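Local coordinates for TcpB (Brucella melitensis, PDB 4LQC), which is a bacterial TIR-domain protein, built on the flavodoxin-like alpha/beta fold with a central parallel sheet that this domain family shares, at residues E6-I11 / N59-I64. The protein carries 2 engineered substitutions. Numbering follows the deposited sequence.
Sequences EYDFFI and NSKFGI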
loop_
_atom_site.group_PDB
_atom_site.type_symbol
_atom_site.label_atom_id
_atom_site.label_comp_id
_atom_site.label_asym_id
_atom_site.label_seq_id
_atom_site.Cartn_x
_atom_site.Cartn_y
_atom_site.Cartn_z
ATOM N N GLU B 6 5.916 29.655 13.380
ATOM C CA GLU B 6 5.964 28.190 13.467
ATOM C C GLU B 6 4.840 27.520 12.694
ATOM O O GLU B 6 3.663 27.785 12.934
ATOM C CB GLU B 6 5.899 27.691 14.918
ATOM C CG GLU B 6 5.944 26.148 15.010
ATOM C CD GLU B 6 5.409 25.573 16.319
ATOM O OE1 GLU B 6 4.364 26.063 16.804
ATOM O OE2 GLU B 6 6.030 24.616 16.853
ATOM N N TYR B 7 5.207 26.618 11.789
ATOM C CA TYR B 7 4.225 25.910 10.964
ATOM C C TYR B 7 3.595 24.725 11.668
ATOM O O TYR B 7 4.057 24.310 12.726
ATOM C CB TYR B 7 4.884 25.426 9.678
ATOM C CG TYR B 7 4.868 26.454 8.578
ATOM C CD1 TYR B 7 4.945 27.819 8.863
ATOM C CD2 TYR B 7 4.763 26.068 7.256
ATOM C CE1 TYR B 7 4.927 28.769 7.841
ATOM C CE2 TYR B 7 4.739 27.005 6.236
ATOM C CZ TYR B 7 4.817 28.348 6.529
ATOM O OH TYR B 7 4.785 29.252 5.494
ATOM N N ASP B 8 2.544 24.176 11.063
ATOM C CA ASP B 8 1.890 22.976 11.573
ATOM C C ASP B 8 2.614 21.691 11.149
ATOM O O ASP B 8 2.823 20.801 11.967
ATOM C CB ASP B 8 0.424 22.933 11.136
ATOM C CG ASP B 8 -0.312 24.230 11.432
ATOM O OD1 ASP B 8 -0.446 24.567 12.626
ATOM O OD2 ASP B 8 -0.764 24.909 10.477
ATOM N N PHE B 9 3.000 21.594 9.880
ATOM C CA PHE B 9 3.646 20.376 9.379
ATOM C C PHE B 9 4.795 20.681 8.435
ATOM O O PHE B 9 4.765 21.688 7.721
ATOM C CB PHE B 9 2.652 19.537 8.591
ATOM C CG PHE B 9 1.467 19.106 9.376
ATOM C CD1 PHE B 9 1.564 18.048 10.268
ATOM C CD2 PHE B 9 0.243 19.736 9.211
ATOM C CE1 PHE B 9 0.470 17.635 11.001
ATOM C CE2 PHE B 9 -0.864 19.326 9.936
ATOM C CZ PHE B 9 -0.750 18.274 10.836
ATOM N N PHE B 10 5.807 19.815 8.419
ATOM C CA PHE B 10 6.663 19.704 7.240
ATOM C C PHE B 10 6.408 18.308 6.712
ATOM O O PHE B 10 6.025 17.417 7.484
ATOM C CB PHE B 10 8.147 19.945 7.541
ATOM C CG PHE B 10 8.789 18.891 8.422
ATOM C CD1 PHE B 10 9.539 17.854 7.864
ATOM C CD2 PHE B 10 8.658 18.947 9.802
ATOM C CE1 PHE B 10 10.133 16.900 8.663
ATOM C CE2 PHE B 10 9.253 17.992 10.610
ATOM C CZ PHE B 10 9.985 16.962 10.039
ATOM N N ILE B 11 6.580 18.116 5.407
ATOM C CA ILE B 11 6.374 16.791 4.823
ATOM C C ILE B 11 7.585 16.288 4.042
ATOM O O ILE B 11 7.872 16.748 2.931
ATOM C CB ILE B 11 5.074 16.709 3.995
ATOM C CG1 ILE B 11 4.932 15.332 3.373
ATOM C CG2 ILE B 11 5.045 17.775 2.936
ATOM C CD1 ILE B 11 3.499 14.977 3.013
ATOM N N ASN B 59 11.080 23.936 13.074
ATOM C CA ASN B 59 10.238 24.957 12.470
ATOM C C ASN B 59 8.770 24.577 12.382
ATOM O O ASN B 59 7.965 25.376 11.917
ATOM C CB ASN B 59 10.745 25.297 11.070
ATOM C CG ASN B 59 12.147 25.847 11.084
ATOM O OD1 ASN B 59 12.477 26.722 11.894
ATOM N ND2 ASN B 59 12.995 25.332 10.193
ATOM N N SER B 60 8.418 23.374 12.822
ATOM C CA SER B 60 7.042 22.904 12.693
ATOM C C SER B 60 6.574 22.131 13.922
ATOM O O SER B 60 7.393 21.579 14.662
ATOM C CB SER B 60 6.887 22.021 11.449
ATOM O OG SER B 60 7.540 22.582 10.317
ATOM N N LYS B 61 5.258 22.080 14.139
ATOM C CA LYS B 61 4.722 21.295 15.249
ATOM C C LYS B 61 4.932 19.815 14.979
ATOM O O LYS B 61 5.416 19.090 15.846
ATOM C CB LYS B 61 3.231 21.580 15.504
ATOM C CG LYS B 61 2.938 22.972 16.064
ATOM C CD LYS B 61 1.453 23.149 16.396
ATOM C CE LYS B 61 0.898 24.480 15.884
ATOM N NZ LYS B 61 1.707 25.670 16.319
ATOM N N PHE B 62 4.596 19.379 13.767
ATOM C CA PHE B 62 4.643 17.961 13.427
ATOM C C PHE B 62 5.432 17.631 12.163
ATOM O O PHE B 62 5.623 18.473 11.302
ATOM C CB PHE B 62 3.226 17.407 13.308
ATOM C CG PHE B 62 2.522 17.290 14.625
ATOM C CD1 PHE B 62 2.795 16.227 15.474
ATOM C CD2 PHE B 62 1.602 18.247 15.023
ATOM C CE1 PHE B 62 2.143 16.115 16.688
ATOM C CE2 PHE B 62 0.955 18.146 16.235
ATOM C CZ PHE B 62 1.217 17.082 17.067
ATOM N N GLY B 63 5.889 16.388 12.074
ATOM C CA GLY B 63 6.569 15.902 10.894
ATOM C C GLY B 63 5.805 14.764 10.236
ATOM O O GLY B 63 5.410 13.786 10.885
ATOM N N ILE B 64 5.569 14.915 8.938
ATOM C CA ILE B 64 4.982 13.863 8.131
ATOM C C ILE B 64 6.096 13.252 7.299
ATOM O O ILE B 64 6.880 13.960 6.668
ATOM C CB ILE B 64 3.896 14.412 7.182
ATOM C CG1 ILE B 64 2.785 15.115 7.973
ATOM C CG2 ILE B 64 3.292 13.291 6.360
ATOM C CD1 ILE B 64 1.752 15.797 7.089
#
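Phe-10 lays one face of its ring over Gly-63, whose CA sits 3.9 Å from the ring centroid in a CH-pi contact. CG stands between the backbone N and the carbonyl carbon (chi1 67°), which brings CE2 to Gly-63 CA. Ser-60 OG lies at the edge of the same ring, but its hydrogen bond goes to Gly-56 O. On the other face of the sheet, Phe-9 CD1 packs 3.5 Å from Phe-62 CB and touches Ile-64 CD1. Further along, Ile-11 CD1 meets the Ile-64 CG2 branch at 3.8 Å, beside helix 18-31.

The backbones run parallel, as adjacent inner strands, 7-14 and 60-68, of the TIR sheet. Phe-10 bonds to strand 62-64 twice: its N donates to Phe-62 O (3.2 Å), and its O accepts from Ile-64 N (2.9 Å, 171° at the hydrogen). Phe-62 N bonds to Asp-8 O (2.9 Å) where both chains turn a corner.

The Lys-61 chain, bent near its end, crosses Glu-6 at about a right angle. Lys-61 NZ forms a salt bridge with Glu-6 OE1 at 2.7 Å, from above the carboxylate plane. Asp-8 OD1 is 4.4 Å from Lys-61 NZ, too far for a salt bridge; its OD2 is bound by Lys-35 N. The two carboxylates would probably stabilise the lysine's positive charge. The contact is ionic at its exposed N-terminal end and apolar toward Ile-11 and Ile-64.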